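Local coordinates for protein farnesyltransferase, putative (Trypanosoma cruzi, PDB 3WCA) that probably catalyses the magnesium-dependent joining of two farnesyl diphosphate molecules, with reduction by NADPH or NADH, to give squalene in sterol biosynthesis, at residues E26-R29 / F30-I34; R309-T312 / A313-F316; K238-L241 / H242-K245. The protein carries 1 engineered substitution. All blocks are in the same frame, centred on the assembly; numbering follows the deposited sequence.

Contact 1 (E26-R29 / F30-I34)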
ATOM      1  N   GLU A  26       7.279 -27.536  -5.268  1.00 76.04           N
ATOM      2  CA  GLU A  26       7.568 -26.742  -6.460  1.00 73.16           C
ATOM      3  C   GLU A  26       6.566 -25.601  -6.603  1.00 70.01           C
ATOM      4  O   GLU A  26       6.891 -24.544  -7.150  1.00 69.74           O
ATOM      5  CB  GLU A  26       7.528 -27.626  -7.714  1.00 75.10           C
ATOM      6  CG  GLU A  26       7.449 -26.846  -9.032  1.00 77.73           C
ATOM      7  CD  GLU A  26       7.513 -27.742 -10.264  1.00 79.99           C
ATOM      8  OE1 GLU A  26       6.803 -28.773 -10.299  1.00 79.99           O
ATOM      9  OE2 GLU A  26       8.268 -27.407 -11.206  1.00 80.88           O
ATOM     10  N   ASP A  27       5.350 -25.819  -6.110  1.00 65.40           N
ATOM     11  CA  ASP A  27       4.310 -24.801  -6.188  1.00 62.06           C
ATOM     12  C   ASP A  27       4.707 -23.584  -5.360  1.00 59.11           C
ATOM     13  O   ASP A  27       4.627 -22.453  -5.837  1.00 58.45           O
ATOM     14  CB  ASP A  27       2.969 -25.358  -5.696  1.00 61.18           C
ATOM     15  CG  ASP A  27       2.475 -26.520  -6.539  1.00 61.07           C
ATOM     16  OD1 ASP A  27       2.448 -26.389  -7.782  1.00 60.00           O
ATOM     17  OD2 ASP A  27       2.108 -27.563  -5.956  1.00 60.27           O
ATOM     18  N   LEU A  28       5.132 -23.815  -4.121  1.00 56.17           N
ATOM     19  CA  LEU A  28       5.558 -22.719  -3.263  1.00 53.24           C
ATOM     20  C   LEU A  28       6.745 -22.001  -3.887  1.00 51.57           C
ATOM     21  O   LEU A  28       6.807 -20.774  -3.879  1.00 52.07           O
ATOM     22  CB  LEU A  28       5.939 -23.226  -1.871  1.00 52.59           C
ATOM     23  CG  LEU A  28       4.804 -23.289  -0.850  1.00 52.15           C
ATOM     24  CD1 LEU A  28       5.359 -23.682   0.513  1.00 52.31           C
ATOM     25  CD2 LEU A  28       4.121 -21.931  -0.767  1.00 51.22           C
ATOM     26  N   ARG A  29       7.682 -22.761  -4.443  1.00 50.54           N
ATOM     27  CA  ARG A  29       8.855 -22.154  -5.060  1.00 49.98           C
ATOM     28  C   ARG A  29       8.478 -21.214  -6.198  1.00 48.86           C
ATOM     29  O   ARG A  29       9.055 -20.134  -6.336  1.00 48.97           O
ATOM     30  CB  ARG A  29       9.822 -23.234  -5.558  1.00 50.73           C
ATOM     31  CG  ARG A  29      10.612 -23.891  -4.426  1.00 52.10           C
ATOM     32  CD  ARG A  29      11.586 -24.946  -4.944  1.00 53.98           C
ATOM     33  NE  ARG A  29      12.393 -25.509  -3.862  1.00 54.68           N
ATOM     34  CZ  ARG A  29      13.403 -24.876  -3.268  1.00 54.85           C
ATOM     35  NH1 ARG A  29      13.749 -23.652  -3.651  1.00 54.12           N
ATOM     36  NH2 ARG A  29      14.060 -25.463  -2.277  1.00 55.16           N
ATOM     37  N   PHE A  30       7.510 -21.621  -7.015  1.00 46.32           N
ATOM     38  CA  PHE A  30       7.068 -20.784  -8.115  1.00 43.01           C
ATOM     39  C   PHE A  30       6.487 -19.512  -7.513  1.00 42.64           C
ATOM     40  O   PHE A  30       6.776 -18.401  -7.964  1.00 43.78           O
ATOM     41  CB  PHE A  30       5.987 -21.485  -8.931  1.00 42.56           C
ATOM     42  CG  PHE A  30       5.290 -20.577  -9.910  1.00 43.07           C
ATOM     43  CD1 PHE A  30       5.805 -20.380 -11.186  1.00 42.62           C
ATOM     44  CD2 PHE A  30       4.141 -19.883  -9.535  1.00 41.46           C
ATOM     45  CE1 PHE A  30       5.186 -19.507 -12.073  1.00 42.03           C
ATOM     46  CE2 PHE A  30       3.516 -19.006 -10.414  1.00 41.45           C
ATOM     47  CZ  PHE A  30       4.035 -18.816 -11.681  1.00 42.01           C
ATOM     48  N   CYS A  31       5.652 -19.689  -6.496  1.00 41.39           N
ATOM     49  CA  CYS A  31       5.024 -18.562  -5.819  1.00 40.69           C
ATOM     50  C   CYS A  31       6.059 -17.524  -5.397  1.00 39.70           C
ATOM     51  O   CYS A  31       5.932 -16.342  -5.712  1.00 39.50           O
ATOM     52  CB  CYS A  31       4.252 -19.050  -4.593  1.00 40.76           C
ATOM     53  SG  CYS A  31       2.675 -19.847  -4.971  1.00 43.65           S
ATOM     54  N   TYR A  32       7.085 -17.973  -4.683  1.00 39.74           N
ATOM     55  CA  TYR A  32       8.132 -17.076  -4.224  1.00 39.94           C
ATOM     56  C   TYR A  32       8.928 -16.528  -5.395  1.00 41.83           C
ATOM     57  O   TYR A  32       9.460 -15.422  -5.325  1.00 42.77           O
ATOM     58  CB  TYR A  32       9.052 -17.799  -3.239  1.00 37.86           C
ATOM     59  CG  TYR A  32       8.484 -17.902  -1.839  1.00 36.47           C
ATOM     60  CD1 TYR A  32       8.338 -16.768  -1.038  1.00 32.57           C
ATOM     61  CD2 TYR A  32       8.088 -19.131  -1.315  1.00 35.10           C
ATOM     62  CE1 TYR A  32       7.809 -16.855   0.249  1.00 31.65           C
ATOM     63  CE2 TYR A  32       7.560 -19.227  -0.026  1.00 33.27           C
ATOM     64  CZ  TYR A  32       7.422 -18.088   0.748  1.00 29.55           C
ATOM     65  OH  TYR A  32       6.900 -18.190   2.017  1.00 30.37           O
ATOM     66  N   ASP A  33       9.004 -17.299  -6.475  1.00 44.01           N
ATOM     67  CA  ASP A  33       9.725 -16.865  -7.666  1.00 46.35           C
ATOM     68  C   ASP A  33       8.935 -15.812  -8.425  1.00 45.91           C
ATOM     69  O   ASP A  33       9.499 -14.839  -8.924  1.00 46.92           O
ATOM     70  CB  ASP A  33       9.997 -18.051  -8.589  1.00 51.42           C
ATOM     71  CG  ASP A  33      11.337 -18.700  -8.327  1.00 56.26           C
ATOM     72  OD1 ASP A  33      11.702 -18.870  -7.140  1.00 58.18           O
ATOM     73  OD2 ASP A  33      12.023 -19.050  -9.313  1.00 60.66           O
ATOM     74  N   ILE A  34       7.625 -15.998  -8.519  1.00 43.89           N
ATOM     75  CA  ILE A  34       6.822 -15.031  -9.239  1.00 41.61           C
ATOM     76  C   ILE A  34       6.740 -13.775  -8.380  1.00 41.10           C
ATOM     77  O   ILE A  34       6.750 -12.662  -8.891  1.00 40.53           O
ATOM     78  CB  ILE A  34       5.409 -15.605  -9.564  1.00 40.46           C
ATOM     79  CG1 ILE A  34       4.788 -14.819 -10.716  1.00 42.15           C
ATOM     80  CG2 ILE A  34       4.515 -15.562  -8.353  1.00 40.61           C
ATOM     81  CD1 ILE A  34       5.459 -15.083 -12.058  1.00 39.03           C
TER
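Tyr32 lays its ring alongside Leu28, one helical turn earlier, where Tyr32 CE2 approaches Leu28 CD2 to 4.4 Å. The first torsion explains this: at chi1 -79° the ring carbon CG stands opposite the carbonyl carbon and beside the backbone N, which sets the ring across the helix with its CD2/CE2 edge toward Leu28. Tyr32 CD2 also comes within 3.3 Å of Leu28 O, obliquely to the ring. That oxygen is engaged by the backbone, accepting from Tyr32 N at 2.9 Å with the donor almost in line with the C=O bond. A tyrosine suits the place because its hydrocarbon ring can share the apolar strip with a leucine while its hydroxyl reaches a polar partner, here a hydrogen bond to Asp55 on helix 51-72. Cys31, buried and small, touches both Ile59 of helix 51-72 and Ala120 of helix 115-122, and Cys31 CB rests 3.2 Å from Leu28 O. Phe30 turns the other way. Its CG is opposite the backbone N (chi1 168°), and the ring stacks with His116. Asp27 is buried yet charged, and its carboxylate is paired by a salt bridge to Arg123. On the exposed side, Asp33 N bonds to Arg29 O at 2.8 Å, a distinctly bent link, while Asp33 OD1 lies 3.0 Å from the same carbonyl oxygen. Both are acceptors, so that approach gives no bond. The arrangement is that of an amphipathic alpha-helix packed into an all-helical bundle, as in the isoprenoid synthase fold.

Contact 2 (R309-T312 / A313-F316)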
ATOM      1  N   ARG A 309      19.729   3.957  -1.764  1.00 32.92           N
ATOM      2  CA  ARG A 309      19.799   2.539  -1.481  1.00 31.59           C
ATOM      3  C   ARG A 309      20.434   2.354  -0.110  1.00 29.31           C
ATOM      4  O   ARG A 309      20.190   1.362   0.556  1.00 29.69           O
ATOM      5  CB  ARG A 309      20.614   1.829  -2.558  1.00 33.90           C
ATOM      6  CG  ARG A 309      22.023   2.381  -2.725  1.00 35.59           C
ATOM      7  CD  ARG A 309      22.771   1.580  -3.775  1.00 36.91           C
ATOM      8  NE  ARG A 309      24.046   2.197  -4.121  1.00 36.01           N
ATOM      9  CZ  ARG A 309      24.971   1.616  -4.872  1.00 34.35           C
ATOM     10  NH1 ARG A 309      24.769   0.396  -5.358  1.00 33.78           N
ATOM     11  NH2 ARG A 309      26.099   2.255  -5.136  1.00 32.50           N
ATOM     12  N   GLY A 310      21.231   3.331   0.311  1.00 29.02           N
ATOM     13  CA  GLY A 310      21.869   3.266   1.619  1.00 27.36           C
ATOM     14  C   GLY A 310      20.877   3.524   2.742  1.00 26.95           C
ATOM     15  O   GLY A 310      20.908   2.861   3.789  1.00 26.04           O
ATOM     16  N   ALA A 311      20.000   4.499   2.540  1.00 23.19           N
ATOM     17  CA  ALA A 311      18.969   4.794   3.535  1.00 26.05           C
ATOM     18  C   ALA A 311      18.060   3.563   3.661  1.00 22.60           C
ATOM     19  O   ALA A 311      17.621   3.202   4.748  1.00 25.60           O
ATOM     20  CB  ALA A 311      18.131   6.011   3.096  1.00 23.71           C
ATOM     21  N   THR A 312      17.781   2.923   2.539  1.00 22.89           N
ATOM     22  CA  THR A 312      16.929   1.736   2.551  1.00 27.00           C
ATOM     23  C   THR A 312      17.567   0.635   3.391  1.00 27.60           C
ATOM     24  O   THR A 312      16.913   0.039   4.270  1.00 29.29           O
ATOM     25  CB  THR A 312      16.688   1.228   1.122  1.00 27.29           C
ATOM     26  OG1 THR A 312      16.041   2.261   0.368  1.00 27.41           O
ATOM     27  CG2 THR A 312      15.791  -0.005   1.133  1.00 30.50           C
ATOM     28  N   ALA A 313      18.849   0.372   3.141  1.00 27.95           N
ATOM     29  CA  ALA A 313      19.564  -0.659   3.892  1.00 27.26           C
ATOM     30  C   ALA A 313      19.519  -0.333   5.375  1.00 28.29           C
ATOM     31  O   ALA A 313      19.295  -1.216   6.203  1.00 30.58           O
ATOM     32  CB  ALA A 313      21.023  -0.761   3.411  1.00 28.40           C
ATOM     33  N   ARG A 314      19.701   0.939   5.712  1.00 27.74           N
ATOM     34  CA  ARG A 314      19.691   1.352   7.106  1.00 26.36           C
ATOM     35  C   ARG A 314      18.327   1.103   7.728  1.00 27.79           C
ATOM     36  O   ARG A 314      18.231   0.642   8.868  1.00 25.21           O
ATOM     37  CB  ARG A 314      20.050   2.830   7.229  1.00 28.88           C
ATOM     38  CG  ARG A 314      20.266   3.320   8.661  1.00 33.81           C
ATOM     39  CD  ARG A 314      20.439   4.844   8.705  1.00 34.35           C
ATOM     40  NE  ARG A 314      21.457   5.289   7.759  1.00 38.56           N
ATOM     41  CZ  ARG A 314      21.259   6.194   6.799  1.00 40.30           C
ATOM     42  NH1 ARG A 314      20.071   6.776   6.639  1.00 38.33           N
ATOM     43  NH2 ARG A 314      22.259   6.518   5.991  1.00 39.48           N
ATOM     44  N   ILE A 315      17.270   1.422   6.985  1.00 26.87           N
ATOM     45  CA  ILE A 315      15.913   1.220   7.489  1.00 25.46           C
ATOM     46  C   ILE A 315      15.667  -0.279   7.724  1.00 27.03           C
ATOM     47  O   ILE A 315      15.134  -0.677   8.756  1.00 27.99           O
ATOM     48  CB  ILE A 315      14.867   1.785   6.499  1.00 23.10           C
ATOM     49  CG1 ILE A 315      14.909   3.320   6.546  1.00 24.11           C
ATOM     50  CG2 ILE A 315      13.464   1.213   6.823  1.00 22.99           C
ATOM     51  CD1 ILE A 315      14.083   4.024   5.474  1.00 20.22           C
ATOM     52  N   PHE A 316      16.063  -1.104   6.769  1.00 28.14           N
ATOM     53  CA  PHE A 316      15.897  -2.535   6.926  1.00 33.13           C
ATOM     54  C   PHE A 316      16.676  -3.057   8.133  1.00 35.13           C
ATOM     55  O   PHE A 316      16.219  -3.964   8.844  1.00 34.72           O
ATOM     56  CB  PHE A 316      16.367  -3.270   5.675  1.00 33.40           C
ATOM     57  CG  PHE A 316      15.272  -3.551   4.694  1.00 36.03           C
ATOM     58  CD1 PHE A 316      14.814  -2.556   3.833  1.00 39.53           C
ATOM     59  CD2 PHE A 316      14.689  -4.813   4.633  1.00 36.74           C
ATOM     60  CE1 PHE A 316      13.789  -2.815   2.915  1.00 37.98           C
ATOM     61  CE2 PHE A 316      13.669  -5.083   3.727  1.00 38.67           C
ATOM     62  CZ  PHE A 316      13.219  -4.079   2.864  1.00 38.32           C
TER
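Arg309 O takes the N-H of Ala313 at 3.1 Å, the first of four successive i to i+4 bonds that mark this as a surface alpha-helix of the all-helical isoprenoid synthase fold. Gly310 comes next, and its carbonyl accepts from Arg314 N at 3.0 Å. The guanidinium of Arg314 returns over the same turn: the chain is bent at chi3 (-51°), bringing one face of the flat group over Gly310 O and Ala311 CA. Arg314 NH1 stands 3.8 Å from Ala311 CA. Glycine and alanine suit this turn, since with little or no side chain they let the long arginine lie back across the backbone while remaining exposed. Ala311 O bonds to Ile315 N, and Ile315 CG1 is 3.3 Å from that oxygen. Both side chains also touch Tyr332 of helix 322-338, with the branched isoleucine filling the buried side against Val285. At the helix start, Ala311 N is hydrogen-bonded to the hydroxyl of Thr308. Thr312 divides its labour: OG1 is hydrogen-bonded to Thr308 O, while the methyl runs beside the Phe316 ring, which also meets Ile282 and Met286 of helix 274-294. Thr312 O receives Phe316 N at 2.9 Å in a nearly straight bond and lies at the ring edge, in its plane, 3.4 Å from Phe316 CD1. That same ring carbon is 3.8 Å from Thr312 CG2.

Contact 3 (K238-L241 / H242-K245)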
ATOM      1  N   LYS A 238       1.808  19.257 -14.849  1.00 41.82           N
ATOM      2  CA  LYS A 238       2.966  18.764 -15.576  1.00 45.22           C
ATOM      3  C   LYS A 238       3.801  19.909 -16.155  1.00 44.96           C
ATOM      4  O   LYS A 238       4.962  19.716 -16.536  1.00 42.59           O
ATOM      5  CB  LYS A 238       2.506  17.814 -16.690  1.00 46.08           C
ATOM      6  CG  LYS A 238       1.833  16.543 -16.168  1.00 47.46           C
ATOM      7  CD  LYS A 238       1.454  15.582 -17.290  1.00 50.14           C
ATOM      8  CE  LYS A 238       0.254  16.075 -18.085  1.00 52.82           C
ATOM      9  NZ  LYS A 238      -0.142  15.107 -19.152  1.00 53.18           N
ATOM     10  N   ASP A 239       3.201  21.100 -16.186  1.00 46.31           N
ATOM     11  CA  ASP A 239       3.816  22.311 -16.751  1.00 46.05           C
ATOM     12  C   ASP A 239       4.492  23.176 -15.690  1.00 43.77           C
ATOM     13  O   ASP A 239       3.900  23.461 -14.654  1.00 43.42           O
ATOM     14  CB  ASP A 239       2.721  23.133 -17.455  1.00 50.27           C
ATOM     15  CG  ASP A 239       3.270  24.300 -18.280  1.00 55.23           C
ATOM     16  OD1 ASP A 239       4.225  24.975 -17.840  1.00 57.56           O
ATOM     17  OD2 ASP A 239       2.725  24.561 -19.375  1.00 57.95           O
ATOM     18  N   GLU A 240       5.729  23.599 -15.941  1.00 41.79           N
ATOM     19  CA  GLU A 240       6.418  24.466 -14.985  1.00 40.73           C
ATOM     20  C   GLU A 240       5.569  25.719 -14.724  1.00 39.19           C
ATOM     21  O   GLU A 240       5.642  26.327 -13.657  1.00 39.86           O
ATOM     22  CB  GLU A 240       7.789  24.886 -15.523  1.00 41.54           C
ATOM     23  CG  GLU A 240       8.438  25.999 -14.705  1.00 43.71           C
ATOM     24  CD  GLU A 240       9.847  26.336 -15.158  1.00 46.66           C
ATOM     25  OE1 GLU A 240      10.106  26.322 -16.383  1.00 49.00           O
ATOM     26  OE2 GLU A 240      10.696  26.634 -14.287  1.00 48.46           O
ATOM     27  N   LEU A 241       4.761  26.092 -15.710  1.00 36.88           N
ATOM     28  CA  LEU A 241       3.887  27.260 -15.618  1.00 38.37           C
ATOM     29  C   LEU A 241       3.056  27.274 -14.334  1.00 36.00           C
ATOM     30  O   LEU A 241       2.932  28.304 -13.680  1.00 35.07           O
ATOM     31  CB  LEU A 241       2.955  27.311 -16.844  1.00 37.45           C
ATOM     32  CG  LEU A 241       1.762  28.277 -16.835  1.00 38.93           C
ATOM     33  CD1 LEU A 241       2.249  29.706 -16.658  1.00 35.50           C
ATOM     34  CD2 LEU A 241       0.982  28.137 -18.136  1.00 37.12           C
ATOM     35  N   HIS A 242       2.506  26.121 -13.968  1.00 35.74           N
ATOM     36  CA  HIS A 242       1.666  26.010 -12.775  1.00 35.47           C
ATOM     37  C   HIS A 242       2.366  25.324 -11.618  1.00 34.19           C
ATOM     38  O   HIS A 242       1.724  24.758 -10.737  1.00 32.99           O
ATOM     39  CB  HIS A 242       0.402  25.239 -13.123  1.00 37.14           C
ATOM     40  CG  HIS A 242      -0.318  25.793 -14.309  1.00 39.91           C
ATOM     41  ND1 HIS A 242      -0.833  27.070 -14.332  1.00 37.47           N
ATOM     42  CD2 HIS A 242      -0.596  25.250 -15.518  1.00 39.82           C
ATOM     43  CE1 HIS A 242      -1.402  27.289 -15.503  1.00 40.54           C
ATOM     44  NE2 HIS A 242      -1.271  26.202 -16.241  1.00 41.33           N
ATOM     45  N   GLU A 243       3.687  25.396 -11.627  1.00 33.96           N
ATOM     46  CA  GLU A 243       4.518  24.790 -10.609  1.00 37.50           C
ATOM     47  C   GLU A 243       4.098  25.128  -9.182  1.00 38.50           C
ATOM     48  O   GLU A 243       4.154  24.269  -8.300  1.00 38.41           O
ATOM     49  CB  GLU A 243       5.957  25.230 -10.836  1.00 39.65           C
ATOM     50  CG  GLU A 243       6.999  24.379 -10.195  1.00 40.17           C
ATOM     51  CD  GLU A 243       8.391  24.784 -10.645  1.00 43.15           C
ATOM     52  OE1 GLU A 243       8.872  25.865 -10.221  1.00 43.04           O
ATOM     53  OE2 GLU A 243       8.994  24.027 -11.441  1.00 39.61           O
ATOM     54  N   ALA A 244       3.676  26.370  -8.950  1.00 38.91           N
ATOM     55  CA  ALA A 244       3.277  26.786  -7.602  1.00 38.12           C
ATOM     56  C   ALA A 244       2.028  26.074  -7.117  1.00 36.65           C
ATOM     57  O   ALA A 244       1.976  25.620  -5.980  1.00 37.14           O
ATOM     58  CB  ALA A 244       3.069  28.299  -7.546  1.00 36.89           C
ATOM     59  N   LYS A 245       1.016  25.989  -7.975  1.00 37.28           N
ATOM     60  CA  LYS A 245      -0.226  25.321  -7.609  1.00 35.68           C
ATOM     61  C   LYS A 245      -0.025  23.818  -7.484  1.00 33.18           C
ATOM     62  O   LYS A 245      -0.647  23.177  -6.650  1.00 31.95           O
ATOM     63  CB  LYS A 245      -1.320  25.603  -8.646  1.00 39.56           C
ATOM     64  CG  LYS A 245      -1.936  27.001  -8.564  1.00 41.22           C
ATOM     65  CD  LYS A 245      -2.546  27.256  -7.189  1.00 44.48           C
ATOM     66  CE  LYS A 245      -3.366  28.538  -7.156  1.00 47.13           C
ATOM     67  NZ  LYS A 245      -4.584  28.436  -8.016  1.00 47.91           N
TER
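His242 N bonds to Asp239 O at 3.1 Å and Glu243 N to Glu240 O at 3.0 Å, two successive i to i+3 links of a tight 3-10 turn, each donor standing well above the carbonyl plane as it winds into helix 243-258. Asp239 places OD1 toward Leu241 N in an Asx turn, though the modelled position of that oxygen is doubtful. Leu241 lies side by side with His242, and it is His242 that holds the N-cap position. With Leu241 CG opposite its backbone N (chi1 168°), that carbon sits over one ring face as a CH-pi contact, 3.7 Å from the ring centroid of His242 and 15° off the normal. Leu241 CD2 reaches His242 NE2 at 3.5 Å. Glu240 and Glu243 lie side by side and point the same way, with Glu240 OE2 4.2 Å from Glu243 OE2 and their carboxylates turned 51° apart. Glutamates suit a turn at the surface, Glu240 being exposed and Glu243 partly so. Lys298, in a salt bridge with that same Glu243 OE2, probably offsets part of the repulsion, and the negative charges could interact favourably with the positive end of the helix dipole.

All three contacts are turns of helix or helix start in a single all-helical chain with no strands, and none touches another. In sequence come contact 1 (helix 26-38), contact 3 (the entry to helix 243-258) and contact 2 (helix 309-318). Centres of contacts 1 and 2 lie about 27 Å apart, those of contacts 2 and 3 about 32 Å, and those of contacts 1 and 3 about 46 Å, on opposite sides of the chain's centre. The bound thiodiphosphate analogue of farnesyl diphosphate is about 13 Å from the Tyr32 side chain and about 10 Å from that of Phe316, so contacts 1 and 2 lie nearer the ligand without touching it, whereas contact 3 is peripheral.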